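Local coordinates for KLLA0C04147p (Kluyveromyces lactis, PDB 5H2A), which probably binds and transfers sterols as the full-length OSBP-family protein Osh1, of which this chain is the ankyrin-repeat domain, at residues 14-22 against 31-39; 68-77 against 112-120. All blocks are in the same frame, centred on the assembly; numbering follows the deposited sequence.

Interaction 1 of 2, residues 14-22 against 31-39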
# COMPACT_ATOMS: atom_id res chain seq x y z
N LEU A 14 6.02 15.25 28.45
CA LEU A 14 6.82 14.42 29.36
C LEU A 14 7.04 13.02 28.81
O LEU A 14 8.12 12.43 28.99
CB LEU A 14 6.13 14.35 30.72
CG LEU A 14 7.04 14.30 31.93
CD1 LEU A 14 7.81 15.62 31.99
CD2 LEU A 14 6.20 14.09 33.18
N LEU A 15 6.01 12.42 28.20
CA LEU A 15 6.19 11.12 27.57
C LEU A 15 7.26 11.20 26.49
O LEU A 15 8.13 10.34 26.39
CB LEU A 15 4.89 10.64 26.94
CG LEU A 15 3.94 9.77 27.74
CD1 LEU A 15 2.79 9.36 26.82
CD2 LEU A 15 4.69 8.56 28.28
N LYS A 16 7.18 12.25 25.67
CA LYS A 16 8.16 12.46 24.62
C LYS A 16 9.56 12.64 25.19
O LYS A 16 10.53 12.10 24.65
CB LYS A 16 7.75 13.68 23.78
CG LYS A 16 8.66 13.98 22.62
CD LYS A 16 8.00 15.01 21.68
CE LYS A 16 8.85 15.24 20.44
NZ LYS A 16 8.07 15.85 19.31
N LEU A 17 9.68 13.39 26.30
CA LEU A 17 10.99 13.59 26.91
C LEU A 17 11.60 12.26 27.34
O LEU A 17 12.79 11.99 27.08
CB LEU A 17 10.87 14.51 28.13
CG LEU A 17 12.16 15.04 28.76
CD1 LEU A 17 12.84 16.01 27.79
CD2 LEU A 17 11.86 15.72 30.09
N LYS A 18 10.82 11.44 28.04
CA LYS A 18 11.29 10.13 28.49
C LYS A 18 11.64 9.24 27.31
O LYS A 18 12.67 8.55 27.32
CB LYS A 18 10.23 9.46 29.36
CG LYS A 18 10.04 10.12 30.73
CD LYS A 18 8.73 9.67 31.40
CE LYS A 18 8.56 10.32 32.79
NZ LYS A 18 7.17 10.19 33.33
N LEU A 19 10.81 9.25 26.27
CA LEU A 19 11.02 8.38 25.12
C LEU A 19 12.27 8.76 24.34
O LEU A 19 13.07 7.89 23.96
CB LEU A 19 9.79 8.43 24.20
CG LEU A 19 9.96 7.62 22.91
CD1 LEU A 19 10.02 6.13 23.23
CD2 LEU A 19 8.79 7.94 21.95
N LEU A 20 12.45 10.06 24.06
CA LEU A 20 13.62 10.47 23.29
C LEU A 20 14.91 10.17 24.03
O LEU A 20 15.92 9.81 23.41
CB LEU A 20 13.57 11.96 22.95
CG LEU A 20 12.55 12.31 21.88
CD1 LEU A 20 12.40 13.80 21.68
CD2 LEU A 20 12.92 11.61 20.58
N ASP A 21 14.90 10.34 25.36
CA ASP A 21 16.09 10.02 26.12
C ASP A 21 16.42 8.54 25.97
O ASP A 21 17.58 8.17 25.73
CB ASP A 21 15.90 10.37 27.58
CG ASP A 21 17.10 9.98 28.41
OD1 ASP A 21 18.09 10.75 28.41
OD2 ASP A 21 17.06 8.91 29.04
N CYS A 22 15.41 7.69 26.06
CA CYS A 22 15.61 6.26 25.88
C CYS A 22 16.10 5.94 24.46
O CYS A 22 17.05 5.17 24.27
CB CYS A 22 14.30 5.53 26.19
SG CYS A 22 14.45 3.72 26.19
N LEU A 31 14.03 -0.08 26.05
CA LEU A 31 12.86 0.59 25.47
C LEU A 31 11.58 -0.15 25.84
O LEU A 31 10.58 0.47 26.25
CB LEU A 31 13.02 0.67 23.95
CG LEU A 31 11.81 1.21 23.18
CD1 LEU A 31 11.51 2.67 23.61
CD2 LEU A 31 12.05 1.12 21.68
N CYS A 32 11.58 -1.48 25.73
CA CYS A 32 10.41 -2.26 26.14
C CYS A 32 10.04 -1.97 27.60
O CYS A 32 8.87 -1.76 27.93
CB CYS A 32 10.66 -3.76 25.96
SG CYS A 32 10.72 -4.31 24.25
N HIS A 33 11.04 -1.97 28.48
CA HIS A 33 10.80 -1.70 29.90
C HIS A 33 10.19 -0.32 30.12
O HIS A 33 9.30 -0.15 30.96
CB HIS A 33 12.12 -1.83 30.65
CG HIS A 33 11.99 -1.72 32.14
ND1 HIS A 33 12.32 -0.57 32.83
CD2 HIS A 33 11.61 -2.63 33.07
CE1 HIS A 33 12.13 -0.77 34.12
NE2 HIS A 33 11.70 -2.01 34.30
N LEU A 34 10.66 0.68 29.37
CA LEU A 34 10.09 2.03 29.46
C LEU A 34 8.62 2.02 29.07
O LEU A 34 7.77 2.64 29.74
CB LEU A 34 10.85 2.99 28.54
CG LEU A 34 10.31 4.43 28.49
CD1 LEU A 34 10.67 5.18 29.78
CD2 LEU A 34 10.79 5.19 27.26
N ILE A 35 8.29 1.34 27.98
CA ILE A 35 6.89 1.25 27.54
C ILE A 35 6.03 0.63 28.65
O ILE A 35 4.94 1.13 28.97
CB ILE A 35 6.79 0.42 26.25
CG1 ILE A 35 7.60 1.05 25.10
CG2 ILE A 35 5.33 0.15 25.85
CD1 ILE A 35 7.35 2.52 24.88
N ALA A 36 6.50 -0.46 29.24
CA ALA A 36 5.69 -1.15 30.25
C ALA A 36 5.46 -0.26 31.47
O ALA A 36 4.38 -0.29 32.07
CB ALA A 36 6.38 -2.45 30.67
N ASN A 37 6.44 0.56 31.81
CA ASN A 37 6.37 1.33 33.05
C ASN A 37 5.81 2.74 32.87
O ASN A 37 5.22 3.28 33.81
CB ASN A 37 7.76 1.39 33.68
CG ASN A 37 8.13 0.07 34.34
OD1 ASN A 37 8.82 -0.77 33.75
ND2 ASN A 37 7.61 -0.14 35.54
N GLU A 38 5.96 3.36 31.70
CA GLU A 38 5.57 4.75 31.53
C GLU A 38 4.48 4.99 30.49
O GLU A 38 3.87 6.07 30.51
CB GLU A 38 6.78 5.62 31.14
CG GLU A 38 7.92 5.62 32.15
CD GLU A 38 7.62 6.44 33.40
OE1 GLU A 38 8.27 6.21 34.43
OE2 GLU A 38 6.72 7.31 33.36
N PHE A 39 4.25 4.06 29.57
CA PHE A 39 3.24 4.26 28.52
C PHE A 39 1.94 3.59 28.95
O PHE A 39 1.47 2.63 28.35
CB PHE A 39 3.76 3.75 27.17
CG PHE A 39 4.64 4.74 26.48
CD1 PHE A 39 5.88 5.07 27.02
CD2 PHE A 39 4.23 5.38 25.31
CE1 PHE A 39 6.70 6.01 26.41
CE2 PHE A 39 5.04 6.31 24.69
CZ PHE A 39 6.29 6.64 25.24
O HOH W 1 8.72 8.45 35.65
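Leu15 meets Phe39 in a CH-pi contact: its CD2 methyl stands 3.8 Å from the centroid of the Phe39 ring and 14° off the ring normal, while Ile35 CD1 covers the opposite face. Leu19 reaches the same ring at its edge, through CB. The remaining apolar packing is between leucines and Cys22. With CG of Leu34 anti to the backbone N (chi1 178°), its CD2 enters between Leu19 and Cys22 and lies 3.7 Å from Cys22 CB; Leu19 CD1 touches Leu31 CD1 at 3.8 Å, and Cys22 SG rests against the backbone of Leu31. The axes of segments 14-22 and 31-38 run antiparallel at 164° and come within 10.5 Å, a helical hairpin; Val47 and Val50 of helix 45-51 pack on Leu15, Leu19 and Phe39. The polar part is a salt bridge, Lys18 NZ to Glu38 OE2 at 2.9 Å. The extended lysine chain crosses the glutamate at about a right angle, and its ammonium arrives from above the carboxylate plane. A water donates to Glu38 OE1 and accepts a weak bond from NZ. A methionine in place of Lys18 would probably leave the Glu38 carboxylate without its counter-charge. Apolar burial thus carries the pairing, and the hydrated, partly exposed salt bridge probably supplements it from the solvent side.

Interaction 2 of 2, residues 68-77 against 112-120; sequences KDIVQNWTTK and TVLMNHPDI
The backbones draw nearest at Lys68 and Val113, whose CA atoms lie 7.2 Å apart; helix 64-74 gives way to loop from Thr75, the other segment enters a type I turn, His117 to Ile120, and past the helix ends the CA atoms of Thr76 and Asp119 are 7.9 Å apart. Between the helices the packing is aliphatic: Val71 CG1 faces Val113 CG1, its CG2 faces Leu114 CD2, and the Lys68 chain crosses Val113 CG2 at about a right angle. Val71 CG1 also sits at the edge of the His117 imidazole, 3.8 Å from CD2. Residues 112-117 lie in a predicted ankyrin repeat, and the contact stacks helix 108-115 and the following turn against helix 64-74. Beyond the helices the link becomes polar. His117, with CG anti to the backbone N (chi1 -165°), presents NE2 to Thr75 OG1 at 2.9 Å, 12° out of the ring plane; a weak second bond runs from NE2 to Thr75 O, with an N-H...O angle of 132°. Thr75 OG1 in turn donates to Val71 O at 2.7 Å, and on the far side of the ring ND1 accepts Asp119 N, so both ring nitrogens are engaged and the imidazole's rotation is fixed. Lys77 NZ approaches Asp119 OD1 from above the carboxylate plane at 2.7 Å, forming a salt bridge, while a water accepts from Lys77 N and donates to Asp119 OD2.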
# COMPACT_ATOMS: atom_id res chain seq x y z
N LYS A 68 16.40 -1.43 13.75
CA LYS A 68 16.17 -2.79 13.25
C LYS A 68 15.38 -3.64 14.24
O LYS A 68 14.49 -4.40 13.83
CB LYS A 68 17.49 -3.48 12.95
CG LYS A 68 18.13 -2.99 11.66
CD LYS A 68 19.59 -3.46 11.57
CE LYS A 68 20.28 -2.83 10.38
NZ LYS A 68 21.68 -3.36 10.27
N ASP A 69 15.71 -3.55 15.52
CA ASP A 69 14.99 -4.31 16.53
C ASP A 69 13.53 -3.89 16.60
O ASP A 69 12.63 -4.74 16.76
CB ASP A 69 15.66 -4.12 17.90
CG ASP A 69 16.96 -4.91 18.04
OD1 ASP A 69 17.14 -5.91 17.32
OD2 ASP A 69 17.81 -4.53 18.89
N ILE A 70 13.26 -2.58 16.57
CA ILE A 70 11.88 -2.10 16.59
C ILE A 70 11.13 -2.63 15.38
O ILE A 70 9.98 -3.10 15.48
CB ILE A 70 11.85 -0.56 16.64
CG1 ILE A 70 12.33 -0.04 18.00
CG2 ILE A 70 10.44 -0.04 16.33
CD1 ILE A 70 12.70 1.46 17.95
N VAL A 71 11.75 -2.54 14.20
CA VAL A 71 11.09 -2.98 12.97
C VAL A 71 10.82 -4.48 13.02
O VAL A 71 9.72 -4.95 12.72
CB VAL A 71 11.93 -2.60 11.74
CG1 VAL A 71 11.42 -3.35 10.49
CG2 VAL A 71 11.93 -1.07 11.52
N GLN A 72 11.84 -5.25 13.43
CA GLN A 72 11.68 -6.71 13.43
C GLN A 72 10.65 -7.16 14.45
O GLN A 72 9.87 -8.09 14.18
CB GLN A 72 13.03 -7.37 13.69
CG GLN A 72 12.97 -8.89 13.65
CD GLN A 72 12.31 -9.42 12.38
OE1 GLN A 72 12.78 -9.16 11.27
NE2 GLN A 72 11.21 -10.15 12.54
N ASN A 73 10.61 -6.53 15.62
CA ASN A 73 9.79 -7.04 16.71
C ASN A 73 8.39 -6.43 16.81
O ASN A 73 7.49 -7.09 17.36
CB ASN A 73 10.51 -6.84 18.04
CG ASN A 73 11.75 -7.71 18.13
OD1 ASN A 73 11.67 -8.93 17.95
ND2 ASN A 73 12.90 -7.09 18.34
N TRP A 74 8.19 -5.22 16.32
CA TRP A 74 6.90 -4.55 16.49
C TRP A 74 6.15 -4.22 15.20
O TRP A 74 5.05 -3.67 15.29
CB TRP A 74 7.06 -3.25 17.27
CG TRP A 74 7.49 -3.40 18.72
CD1 TRP A 74 7.61 -4.54 19.44
CD2 TRP A 74 7.88 -2.32 19.59
NE1 TRP A 74 8.05 -4.24 20.74
CE2 TRP A 74 8.22 -2.88 20.83
CE3 TRP A 74 7.96 -0.93 19.42
CZ2 TRP A 74 8.63 -2.10 21.92
CZ3 TRP A 74 8.38 -0.14 20.50
CH2 TRP A 74 8.71 -0.73 21.73
N THR A 75 6.70 -4.47 14.00
CA THR A 75 6.03 -3.98 12.79
C THR A 75 5.68 -5.05 11.77
O THR A 75 5.13 -4.71 10.71
CB THR A 75 6.86 -2.90 12.07
OG1 THR A 75 7.93 -3.52 11.34
CG2 THR A 75 7.44 -1.91 13.05
N THR A 76 5.96 -6.32 12.02
CA THR A 76 5.61 -7.33 11.04
C THR A 76 4.19 -7.85 11.28
O THR A 76 3.61 -7.64 12.35
CB THR A 76 6.60 -8.50 11.08
OG1 THR A 76 6.38 -9.25 12.28
CG2 THR A 76 8.04 -8.00 11.05
N LYS A 77 3.65 -8.54 10.27
CA LYS A 77 2.29 -9.08 10.37
C LYS A 77 2.11 -9.92 11.63
O LYS A 77 1.01 -9.95 12.20
CB LYS A 77 1.94 -9.93 9.14
CG LYS A 77 1.54 -9.13 7.93
CD LYS A 77 0.22 -8.43 8.21
CE LYS A 77 -0.05 -7.37 7.14
NZ LYS A 77 0.94 -7.53 6.02
N THR A 112 17.23 1.25 3.54
CA THR A 112 17.26 -0.14 3.07
C THR A 112 16.39 -1.05 3.92
O THR A 112 15.64 -1.87 3.39
CB THR A 112 18.71 -0.63 3.04
OG1 THR A 112 19.43 0.12 2.06
CG2 THR A 112 18.78 -2.10 2.69
N VAL A 113 16.50 -0.94 5.25
CA VAL A 113 15.67 -1.76 6.14
C VAL A 113 14.19 -1.53 5.86
O VAL A 113 13.38 -2.46 5.78
CB VAL A 113 16.01 -1.45 7.61
CG1 VAL A 113 14.98 -2.09 8.56
CG2 VAL A 113 17.42 -1.94 7.95
N LEU A 114 13.79 -0.26 5.73
CA LEU A 114 12.38 0.04 5.52
C LEU A 114 11.90 -0.39 4.13
O LEU A 114 10.81 -0.95 4.00
CB LEU A 114 12.16 1.54 5.74
CG LEU A 114 12.32 2.04 7.19
CD1 LEU A 114 12.20 3.57 7.24
CD2 LEU A 114 11.25 1.43 8.07
N MET A 115 12.70 -0.13 3.08
CA MET A 115 12.30 -0.56 1.73
C MET A 115 12.18 -2.07 1.64
O MET A 115 11.41 -2.58 0.80
CB MET A 115 13.31 -0.10 0.67
CG MET A 115 13.42 1.43 0.41
SD MET A 115 11.93 2.11 -0.33
CE MET A 115 11.99 1.50 -2.03
N ASN A 116 12.93 -2.81 2.46
CA ASN A 116 12.83 -4.27 2.49
C ASN A 116 11.66 -4.78 3.31
O ASN A 116 11.40 -5.99 3.30
CB ASN A 116 14.13 -4.87 3.01
CG ASN A 116 15.22 -4.87 1.95
OD1 ASN A 116 14.93 -4.78 0.76
ND2 ASN A 116 16.47 -4.96 2.39
N HIS A 117 10.95 -3.92 4.02
CA HIS A 117 9.78 -4.36 4.79
C HIS A 117 8.67 -4.78 3.84
O HIS A 117 8.25 -3.97 3.00
CB HIS A 117 9.29 -3.24 5.71
CG HIS A 117 8.34 -3.70 6.77
ND1 HIS A 117 7.08 -4.16 6.50
CD2 HIS A 117 8.47 -3.75 8.12
CE1 HIS A 117 6.47 -4.49 7.62
NE2 HIS A 117 7.29 -4.23 8.63
N PRO A 118 8.14 -6.00 3.96
CA PRO A 118 7.11 -6.46 3.00
C PRO A 118 5.88 -5.59 2.92
O PRO A 118 5.19 -5.60 1.88
CB PRO A 118 6.74 -7.86 3.52
CG PRO A 118 7.75 -8.21 4.56
CD PRO A 118 8.38 -6.96 5.05
N ASP A 119 5.55 -4.82 3.97
CA ASP A 119 4.36 -3.99 3.98
C ASP A 119 4.64 -2.50 3.74
O ASP A 119 3.73 -1.68 3.85
CB ASP A 119 3.63 -4.16 5.32
CG ASP A 119 3.42 -5.63 5.68
OD1 ASP A 119 3.04 -6.39 4.77
OD2 ASP A 119 3.66 -6.02 6.84
N ILE A 120 5.89 -2.15 3.40
CA ILE A 120 6.23 -0.75 3.21
C ILE A 120 5.38 -0.17 2.08
O ILE A 120 5.02 -0.86 1.13
CB ILE A 120 7.73 -0.58 2.89
CG1 ILE A 120 8.19 0.86 3.16
CG2 ILE A 120 8.02 -0.95 1.43
CD1 ILE A 120 8.13 1.24 4.68
O HOH W 2 2.96 -5.24 9.06
O HOH W 3 4.96 -8.20 7.92

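Overall arrangement
Interactions 1 and 2 follow in series along the chain, with centres about 21 Å apart and on the same side of the chain's centre. They share no helix: interaction 1 pairs helices 12-25 and 28-38, interaction 2 pairs helices 64-74 and 108-115. Helices 28-38 and 64-74 nevertheless touch directly, Leu31 CD2 lying 3.8 Å from Ile70 CD1, while Cys32 and Ile35 pack on Trp74. Helix 54-61 receives side chains from both contacts, among them Leu19 and Val71. Through these bridging contacts packing continues from the N-terminal hairpin, centred about 30 Å from the chain's centre, to interaction 2 at about 14 Å, consistent with the stacked-helix construction of an ankyrin domain.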